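PDB 3ZPJ: Ton_1535, which is of unknown function but folds into an all-helical alpha-solenoid whose otherwise normal array of helices includes a left-handed helical turn. Local coordinates for residues A[246-251]-A[288-293]; A[282-287]-A[304-309]; A[298-303]-A[314-319]. All blocks are in the same frame, centred on the assembly; numbering follows the deposited sequence.

Interaction 1. Residues A[246-251]-A[288-293]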
loop_
_atom_site.group_PDB
_atom_site.type_symbol
_atom_site.label_atom_id
_atom_site.label_comp_id
_atom_site.label_asym_id
_atom_site.label_seq_id
_atom_site.Cartn_x
_atom_site.Cartn_y
_atom_site.Cartn_z
ATOM N N GLY A 246 2.646 5.362 -15.550
ATOM C CA GLY A 246 1.538 4.900 -14.732
ATOM C C GLY A 246 0.505 4.198 -15.586
ATOM O O GLY A 246 -0.010 3.133 -15.228
ATOM N N GLU A 247 0.201 4.791 -16.733
ATOM C CA GLU A 247 -0.750 4.175 -17.645
ATOM C C GLU A 247 -0.224 2.827 -18.139
ATOM O O GLU A 247 -0.970 1.855 -18.197
ATOM C CB GLU A 247 -1.130 5.133 -18.775
ATOM C CG GLU A 247 -2.026 6.295 -18.303
ATOM C CD GLU A 247 -2.283 7.365 -19.366
ATOM O OE1 GLU A 247 -1.576 7.399 -20.397
ATOM O OE2 GLU A 247 -3.199 8.188 -19.168
ATOM N N LEU A 248 1.073 2.751 -18.433
ATOM C CA LEU A 248 1.685 1.493 -18.858
ATOM C C LEU A 248 1.660 0.416 -17.777
ATOM O O LEU A 248 1.380 -0.752 -18.065
ATOM C CB LEU A 248 3.113 1.719 -19.354
ATOM C CG LEU A 248 3.169 2.565 -20.628
ATOM C CD1 LEU A 248 4.593 2.800 -21.114
ATOM C CD2 LEU A 248 2.369 1.883 -21.704
ATOM N N GLU A 249 1.963 0.804 -16.541
ATOM C CA GLU A 249 1.914 -0.127 -15.429
ATOM C C GLU A 249 0.494 -0.669 -15.302
ATOM O O GLU A 249 0.290 -1.856 -15.066
ATOM C CB GLU A 249 2.386 0.544 -14.116
ATOM C CG GLU A 249 3.865 0.946 -14.126
ATOM C CD GLU A 249 4.382 1.500 -12.787
ATOM O OE1 GLU A 249 3.621 2.199 -12.076
ATOM O OE2 GLU A 249 5.575 1.254 -12.467
ATOM N N VAL A 250 -0.492 0.199 -15.488
ATOM C CA VAL A 250 -1.871 -0.238 -15.388
ATOM C C VAL A 250 -2.220 -1.195 -16.519
ATOM O O VAL A 250 -2.849 -2.228 -16.293
ATOM C CB VAL A 250 -2.846 0.944 -15.346
ATOM C CG1 VAL A 250 -4.246 0.496 -15.735
ATOM C CG2 VAL A 250 -2.860 1.523 -13.954
ATOM N N ALA A 251 -1.783 -0.872 -17.730
ATOM C CA ALA A 251 -2.025 -1.755 -18.866
ATOM C C ALA A 251 -1.422 -3.128 -18.563
ATOM O O ALA A 251 -2.013 -4.159 -18.864
ATOM C CB ALA A 251 -1.431 -1.177 -20.131
ATOM N N ARG A 288 11.402 -1.614 -20.500
ATOM C CA ARG A 288 11.087 -2.834 -19.786
ATOM C C ARG A 288 9.573 -3.045 -19.788
ATOM O O ARG A 288 9.095 -4.156 -20.052
ATOM C CB ARG A 288 11.643 -2.758 -18.366
ATOM C CG ARG A 288 11.255 -3.899 -17.445
ATOM C CD ARG A 288 11.334 -3.413 -16.003
ATOM N NE ARG A 288 12.559 -2.630 -15.797
ATOM C CZ ARG A 288 12.676 -1.586 -14.974
ATOM N NH1 ARG A 288 11.636 -1.176 -14.255
ATOM N NH2 ARG A 288 13.841 -0.949 -14.876
ATOM N N LEU A 289 8.822 -1.976 -19.513
ATOM C CA LEU A 289 7.361 -2.076 -19.461
ATOM C C LEU A 289 6.798 -2.563 -20.782
ATOM O O LEU A 289 5.993 -3.485 -20.809
ATOM C CB LEU A 289 6.714 -0.747 -19.058
ATOM C CG LEU A 289 6.824 -0.440 -17.561
ATOM C CD1 LEU A 289 6.468 1.002 -17.253
ATOM C CD2 LEU A 289 5.926 -1.370 -16.796
ATOM N N LEU A 290 7.249 -1.957 -21.879
ATOM C CA LEU A 290 6.763 -2.329 -23.194
ATOM C C LEU A 290 7.134 -3.767 -23.574
ATOM O O LEU A 290 6.377 -4.456 -24.273
ATOM C CB LEU A 290 7.273 -1.341 -24.236
ATOM C CG LEU A 290 6.648 0.043 -24.091
ATOM C CD1 LEU A 290 7.398 1.056 -24.924
ATOM C CD2 LEU A 290 5.177 -0.006 -24.483
ATOM N N THR A 291 8.293 -4.226 -23.114
ATOM C CA THR A 291 8.666 -5.609 -23.352
ATOM C C THR A 291 7.724 -6.572 -22.625
ATOM O O THR A 291 7.142 -7.454 -23.252
ATOM C CB THR A 291 10.119 -5.882 -22.975
ATOM O OG1 THR A 291 10.970 -5.131 -23.844
ATOM C CG2 THR A 291 10.438 -7.362 -23.139
ATOM N N GLU A 292 7.550 -6.390 -21.317
ATOM C CA GLU A 292 6.651 -7.257 -20.549
ATOM C C GLU A 292 5.221 -7.179 -21.074
ATOM O O GLU A 292 4.446 -8.123 -20.956
ATOM C CB GLU A 292 6.704 -6.927 -19.046
ATOM C CG GLU A 292 8.115 -7.017 -18.477
ATOM C CD GLU A 292 8.210 -6.705 -16.983
ATOM O OE1 GLU A 292 7.164 -6.654 -16.294
ATOM O OE2 GLU A 292 9.349 -6.508 -16.496
ATOM N N LEU A 293 4.874 -6.048 -21.668
ATOM C CA LEU A 293 3.554 -5.900 -22.259
ATOM C C LEU A 293 3.419 -6.709 -23.548
ATOM O O LEU A 293 2.319 -7.115 -23.915
ATOM C CB LEU A 293 3.258 -4.427 -22.535
ATOM C CG LEU A 293 2.796 -3.604 -21.338
ATOM C CD1 LEU A 293 3.016 -2.108 -21.588
ATOM C CD2 LEU A 293 1.338 -3.907 -21.038
#
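Leu289 meets Leu248 and Glu249 where helix 280-293 runs beside helix 240-256, a clear example of how two helices of a solenoid that point the same way, separated in sequence by a third, pack through aliphatic side chains. The two segments diverge by 22°, their axes 9.9 Å apart at the closest. With CG beside the backbone N (chi1 -76°), Leu289 sends its branched end toward the facing helix, and its CD1 lies 4.0 Å from Leu248 CB. The same fork sits against the methylene part of Glu249: Leu289 CD1 and CD2 each come to 4.1 Å from Glu249 CG, while the extended glutamate chain carries its carboxylate on past the leucine to Tyr211, whose backbone N binds OE1.

One residue on, Leu290 contributes a looser touch, its CD2 lying 4.4 Å from Leu248 CD2; the same side chain also touches Phe270, Ala299 and Phe302. Glu292 pairs in a salt bridge with Arg256 of helix 240-256, a further tie between the two helices. Leu293, a turn beyond Leu289, closes the contact with both branches. Its CD1 lies 4.0 Å from Leu248 CD2, the two side chains crossing at about a right angle, while its CD2 rests over Ala251, 3.8 Å from that residue's carbonyl carbon C and 4.0 Å from its CB. Leu248 is thus bracketed by leucines from two successive turns, and the small Ala251 lets a leucine methyl reach the backbone.

No hydrogen bond joins the segments. The contact depends on burial and shape, all six touching residues being buried, and the one acidic side chain among them offers its carbon part here while its OE1 is satisfied by the backbone N of Tyr211.

Interaction 2. Residues A[282-287]-A[304-309]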
loop_
_atom_site.group_PDB
_atom_site.type_symbol
_atom_site.label_atom_id
_atom_site.label_comp_id
_atom_site.label_asym_id
_atom_site.label_seq_id
_atom_site.Cartn_x
_atom_site.Cartn_y
_atom_site.Cartn_z
ATOM N N ASN A 282 13.952 6.828 -17.177
ATOM C CA ASN A 282 12.599 6.746 -17.735
ATOM C C ASN A 282 12.590 5.899 -19.013
ATOM O O ASN A 282 11.724 5.038 -19.201
ATOM C CB ASN A 282 12.021 8.140 -18.020
ATOM C CG ASN A 282 11.703 8.919 -16.748
ATOM O OD1 ASN A 282 11.501 8.330 -15.685
ATOM N ND2 ASN A 282 11.654 10.247 -16.855
ATOM N N VAL A 283 13.580 6.125 -19.868
ATOM C CA VAL A 283 13.725 5.342 -21.086
ATOM C C VAL A 283 13.869 3.850 -20.792
ATOM O O VAL A 283 13.154 3.018 -21.355
ATOM C CB VAL A 283 14.928 5.816 -21.876
ATOM C CG1 VAL A 283 15.105 4.974 -23.113
ATOM C CG2 VAL A 283 14.762 7.276 -22.221
ATOM N N GLN A 284 14.784 3.517 -19.892
ATOM C CA GLN A 284 14.976 2.134 -19.481
ATOM C C GLN A 284 13.695 1.533 -18.946
ATOM O O GLN A 284 13.332 0.404 -19.273
ATOM C CB GLN A 284 16.063 2.058 -18.420
ATOM C CG GLN A 284 17.390 2.584 -18.921
ATOM C CD GLN A 284 18.354 2.872 -17.804
ATOM O OE1 GLN A 284 18.177 2.396 -16.682
ATOM N NE2 GLN A 284 19.381 3.657 -18.097
ATOM N N HIS A 285 13.005 2.306 -18.125
ATOM C CA HIS A 285 11.804 1.823 -17.467
ATOM C C HIS A 285 10.702 1.535 -18.493
ATOM O O HIS A 285 10.041 0.489 -18.446
ATOM C CB HIS A 285 11.331 2.849 -16.431
ATOM C CG HIS A 285 10.273 2.325 -15.508
ATOM N ND1 HIS A 285 9.972 0.985 -15.409
ATOM C CD2 HIS A 285 9.452 2.966 -14.642
ATOM C CE1 HIS A 285 9.005 0.820 -14.520
ATOM N NE2 HIS A 285 8.671 2.004 -14.045
ATOM N N ILE A 286 10.514 2.465 -19.424
ATOM C CA ILE A 286 9.495 2.300 -20.446
ATOM C C ILE A 286 9.816 1.111 -21.357
ATOM O O ILE A 286 8.909 0.367 -21.755
ATOM C CB ILE A 286 9.302 3.598 -21.239
ATOM C CG1 ILE A 286 8.632 4.642 -20.352
ATOM C CG2 ILE A 286 8.463 3.362 -22.479
ATOM C CD1 ILE A 286 8.704 6.057 -20.886
ATOM N N ALA A 287 11.105 0.919 -21.651
ATOM C CA ALA A 287 11.547 -0.210 -22.469
ATOM C C ALA A 287 11.215 -1.545 -21.808
ATOM O O ALA A 287 10.781 -2.497 -22.454
ATOM C CB ALA A 287 13.045 -0.111 -22.772
ATOM N N LYS A 304 16.766 1.143 -27.879
ATOM C CA LYS A 304 17.857 1.714 -28.659
ATOM C C LYS A 304 18.257 3.135 -28.225
ATOM O O LYS A 304 19.281 3.654 -28.671
ATOM C CB LYS A 304 17.537 1.669 -30.158
ATOM C CG LYS A 304 17.222 0.273 -30.664
ATOM C CD LYS A 304 17.530 0.126 -32.145
ATOM C CE LYS A 304 16.264 -0.069 -32.960
ATOM N NZ LYS A 304 16.519 -0.867 -34.186
ATOM N N GLU A 305 17.465 3.759 -27.353
ATOM C CA GLU A 305 17.771 5.118 -26.901
ATOM C C GLU A 305 18.364 5.144 -25.508
ATOM O O GLU A 305 18.726 6.210 -25.014
ATOM C CB GLU A 305 16.528 6.018 -26.949
ATOM C CG GLU A 305 16.153 6.512 -28.342
ATOM C CD GLU A 305 17.104 7.581 -28.878
ATOM O OE1 GLU A 305 17.058 8.733 -28.382
ATOM O OE2 GLU A 305 17.890 7.273 -29.803
ATOM N N ILE A 306 18.445 3.977 -24.872
ATOM C CA ILE A 306 19.096 3.855 -23.573
ATOM C C ILE A 306 20.580 4.190 -23.697
ATOM O O ILE A 306 21.304 3.569 -24.474
ATOM C CB ILE A 306 18.955 2.439 -23.006
ATOM C CG1 ILE A 306 17.480 2.092 -22.799
ATOM C CG2 ILE A 306 19.729 2.306 -21.703
ATOM C CD1 ILE A 306 17.242 0.610 -22.560
ATOM N N GLN A 307 21.025 5.184 -22.936
ATOM C CA GLN A 307 22.399 5.664 -23.027
ATOM C C GLN A 307 23.369 4.816 -22.206
ATOM O O GLN A 307 24.492 4.575 -22.631
ATOM C CB GLN A 307 22.483 7.137 -22.614
ATOM C CG GLN A 307 21.821 8.097 -23.592
ATOM C CD GLN A 307 22.638 8.298 -24.858
ATOM O OE1 GLN A 307 22.123 8.165 -25.970
ATOM N NE2 GLN A 307 23.916 8.631 -24.697
ATOM N N ASN A 308 22.942 4.356 -21.037
ATOM C CA ASN A 308 23.779 3.446 -20.254
ATOM C C ASN A 308 24.069 2.150 -21.010
ATOM O O ASN A 308 23.162 1.364 -21.281
ATOM C CB ASN A 308 23.154 3.111 -18.901
ATOM C CG ASN A 308 23.973 2.089 -18.139
ATOM O OD1 ASN A 308 23.801 0.880 -18.306
ATOM N ND2 ASN A 308 24.901 2.573 -17.323
ATOM N N ILE A 309 25.342 1.931 -21.322
ATOM C CA ILE A 309 25.752 0.838 -22.191
ATOM C C ILE A 309 25.327 -0.545 -21.678
ATOM O O ILE A 309 25.029 -1.444 -22.463
ATOM C CB ILE A 309 27.279 0.920 -22.513
ATOM C CG1 ILE A 309 27.616 0.089 -23.738
ATOM C CG2 ILE A 309 28.127 0.510 -21.323
ATOM C CD1 ILE A 309 29.046 0.236 -24.170
#
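Ile306 and Val283 meet as an apolar pair between helix 280-293 and the loop 304-309, their side chains sliding past each other in opposite directions with CG1 of each 3.7 Å apart. Gln284 crosses the isoleucine at about a right angle, its CG only 3.6 Å from Ile306 CG2. From the next turn, Ala287 CB touches Ile306 CD1 at 4.3 Å. A loop residue thus behaves much like one of a helix face, every branch of its side chain laid on the helix. Cutting Ile306 back to alanine is likely to open a gap between Val283, Gln284 and Ala287 and leave the glutamine chain less firmly held.

Farther out, Gln284 NE2 lies 3.9 Å from Asn308 CB, its hydrogen bond going instead to Asp280 OD2. Asp280 is the second-shell residue that sets the loop: its OD1 accepts from Gln307 N and its OD2 from Asn308 N, so one carboxylate fixes both the loop backbone and the glutamine amide. Asn308 is the N-cap of the following helix; CG anti to its own N (chi1 176°) allows OD1 to accept from Lys311 N. Arg312 donates to Ile306 O.

The loop links helices 296-303 and 309-325, and Ile306 is packed between helix 280-293 on one hand and Lys311 and Ala315 of helix 309-325 on the other.

Interaction 3. Residues A[298-303]-A[314-319]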
loop_
_atom_site.group_PDB
_atom_site.type_symbol
_atom_site.label_atom_id
_atom_site.label_comp_id
_atom_site.label_asym_id
_atom_site.label_seq_id
_atom_site.Cartn_x
_atom_site.Cartn_y
_atom_site.Cartn_z
ATOM N N ARG A 298 7.482 -0.966 -30.095
ATOM C CA ARG A 298 7.756 0.235 -29.314
ATOM C C ARG A 298 8.918 -0.007 -28.359
ATOM O O ARG A 298 9.757 0.869 -28.167
ATOM C CB ARG A 298 6.526 0.665 -28.518
ATOM C CG ARG A 298 5.359 1.204 -29.333
ATOM C CD ARG A 298 4.243 1.604 -28.381
ATOM N NE ARG A 298 3.016 2.021 -29.046
ATOM C CZ ARG A 298 2.800 3.254 -29.488
ATOM N NH1 ARG A 298 3.743 4.180 -29.351
ATOM N NH2 ARG A 298 1.648 3.559 -30.072
ATOM N N ALA A 299 8.964 -1.202 -27.772
ATOM C CA ALA A 299 10.011 -1.547 -26.816
ATOM C C ALA A 299 11.390 -1.429 -27.441
ATOM O O ALA A 299 12.338 -0.975 -26.802
ATOM C CB ALA A 299 9.793 -2.943 -26.253
ATOM N N LEU A 300 11.503 -1.808 -28.706
ATOM C CA LEU A 300 12.778 -1.671 -29.388
ATOM C C LEU A 300 13.154 -0.204 -29.586
ATOM O O LEU A 300 14.325 0.162 -29.427
ATOM C CB LEU A 300 12.774 -2.417 -30.719
ATOM C CG LEU A 300 14.158 -2.571 -31.339
ATOM C CD1 LEU A 300 15.075 -3.318 -30.385
ATOM C CD2 LEU A 300 14.082 -3.282 -32.687
ATOM N N LYS A 301 12.176 0.635 -29.924
ATOM C CA LYS A 301 12.459 2.059 -30.119
ATOM C C LYS A 301 13.094 2.615 -28.859
ATOM O O LYS A 301 14.105 3.319 -28.914
ATOM C CB LYS A 301 11.193 2.865 -30.391
ATOM C CG LYS A 301 10.415 2.516 -31.631
ATOM C CD LYS A 301 9.102 3.298 -31.615
ATOM C CE LYS A 301 8.256 2.988 -32.823
ATOM N NZ LYS A 301 9.074 3.077 -34.057
ATOM N N PHE A 302 12.494 2.296 -27.714
ATOM C CA PHE A 302 13.024 2.783 -26.449
ATOM C C PHE A 302 14.379 2.189 -26.079
ATOM O O PHE A 302 15.305 2.934 -25.763
ATOM C CB PHE A 302 11.995 2.637 -25.331
ATOM C CG PHE A 302 10.940 3.691 -25.376
ATOM C CD1 PHE A 302 11.156 4.923 -24.790
ATOM C CD2 PHE A 302 9.756 3.473 -26.045
ATOM C CE1 PHE A 302 10.201 5.913 -24.849
ATOM C CE2 PHE A 302 8.800 4.454 -26.102
ATOM C CZ PHE A 302 9.024 5.678 -25.506
ATOM N N ALA A 303 14.506 0.868 -26.162
ATOM C CA ALA A 303 15.763 0.204 -25.854
ATOM C C ALA A 303 16.955 0.813 -26.606
ATOM O O ALA A 303 18.029 1.001 -26.030
ATOM C CB ALA A 303 15.655 -1.283 -26.135
ATOM N N GLU A 314 21.194 -5.148 -21.679
ATOM C CA GLU A 314 20.173 -5.970 -21.042
ATOM C C GLU A 314 18.832 -5.898 -21.772
ATOM O O GLU A 314 18.242 -6.930 -22.101
ATOM C CB GLU A 314 20.010 -5.569 -19.573
ATOM C CG GLU A 314 21.209 -5.932 -18.705
ATOM C CD GLU A 314 21.274 -5.139 -17.402
ATOM O OE1 GLU A 314 20.209 -4.930 -16.769
ATOM O OE2 GLU A 314 22.394 -4.719 -17.018
ATOM N N ALA A 315 18.363 -4.679 -22.034
ATOM C CA ALA A 315 17.059 -4.470 -22.670
ATOM C C ALA A 315 17.005 -5.091 -24.067
ATOM O O ALA A 315 15.991 -5.656 -24.473
ATOM C CB ALA A 315 16.721 -2.986 -22.722
ATOM N N LEU A 316 18.111 -4.993 -24.792
ATOM C CA LEU A 316 18.172 -5.533 -26.140
ATOM C C LEU A 316 18.093 -7.055 -26.111
ATOM O O LEU A 316 17.496 -7.671 -26.994
ATOM C CB LEU A 316 19.449 -5.065 -26.838
ATOM C CG LEU A 316 19.428 -3.629 -27.367
ATOM C CD1 LEU A 316 20.751 -3.272 -28.063
ATOM C CD2 LEU A 316 18.262 -3.442 -28.325
ATOM N N LYS A 317 18.694 -7.658 -25.087
ATOM C CA LYS A 317 18.666 -9.109 -24.941
ATOM C C LYS A 317 17.237 -9.584 -24.706
ATOM O O LYS A 317 16.713 -10.401 -25.471
ATOM C CB LYS A 317 19.573 -9.570 -23.791
ATOM C CG LYS A 317 19.504 -11.074 -23.537
ATOM C CD LYS A 317 20.640 -11.568 -22.658
ATOM C CE LYS A 317 20.141 -12.048 -21.306
ATOM N NZ LYS A 317 21.237 -12.649 -20.494
ATOM N N ALA A 318 16.618 -9.053 -23.652
ATOM C CA ALA A 318 15.244 -9.396 -23.287
ATOM C C ALA A 318 14.314 -9.377 -24.495
ATOM O O ALA A 318 13.593 -10.340 -24.754
ATOM C CB ALA A 318 14.727 -8.447 -22.218
ATOM N N ILE A 319 14.346 -8.278 -25.238
ATOM C CA ILE A 319 13.518 -8.151 -26.426
ATOM C C ILE A 319 13.789 -9.305 -27.382
ATOM O O ILE A 319 12.863 -9.889 -27.944
ATOM C CB ILE A 319 13.779 -6.820 -27.146
ATOM C CG1 ILE A 319 13.263 -5.649 -26.302
ATOM C CG2 ILE A 319 13.144 -6.826 -28.534
ATOM C CD1 ILE A 319 13.755 -4.279 -26.789
#
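Ile319 and Ala303 show how an antiparallel pair of helices closes around one methyl group. The isoleucine takes CG1 beside its backbone N and then runs out extended (chi2 167°), which carries CD1 to the surface of helix 296-303. There CD1 lies 3.6 Å from Ala303 CB, 3.6 Å from Ala299 O and 3.8 Å from Leu300 CA, a site bounded by backbone as much as by side chains. The carbonyl it touches is already engaged within the helix, accepting a hydrogen bond from Ala303 N.

Leu300 needs a different conformation to join in. Its CB points neither at nor away from the partner helix, but with CG anti to the backbone N (chi1 -167°) the branched end swings across, so that CD1 stands 3.8 Å from Leu316 CD2 and 3.9 Å from Ile319 CD1. Its side chain crosses each of these two at about a right angle. Leu316, with CG beside its backbone N and the chain extended, also brings CD2 to 4.0 Å from Ala303 CB.

Ala303 and Ala315 face each other CB to CB at 4.0 Å, and this is where the backbones come nearest; toward the other end, at Leu300 and Ile319, larger side chains fill a wider separation. The segments run 161° apart in direction.

Helices 296-303 and 309-325 follow one another in the chain as a helical hairpin. Behind the contact, Ala299 and Ile319 also touch helix 280-293 at Thr291; ahead of it, Leu300 and Leu316 reach Ile335 and Ser338 of helix 332-338, so the hairpin lies between the preceding and following helices of the solenoid.

From the N terminus, helix 240-256 comes first, and interaction 1 brings helix 280-293 back beside it, closing a loop of 36 residues that includes helix 262-271. Interaction 2 starts on the same helix 280-293, upstream of the segment 288-293, so the two cross in sequence; it closes over helix 296-303 at the loop 304-309. Interaction 3 opens inside that span and ends beyond it on helix 309-325, crossing interaction 2 in turn, whereas it follows interaction 1 in series. Ile286 joins neighbouring contacts directly, touching Leu248 of interaction 1 and Phe302 of interaction 3. Overlapping closures of this kind tie four helices into a continuous run toward the C-terminal end of the solenoid.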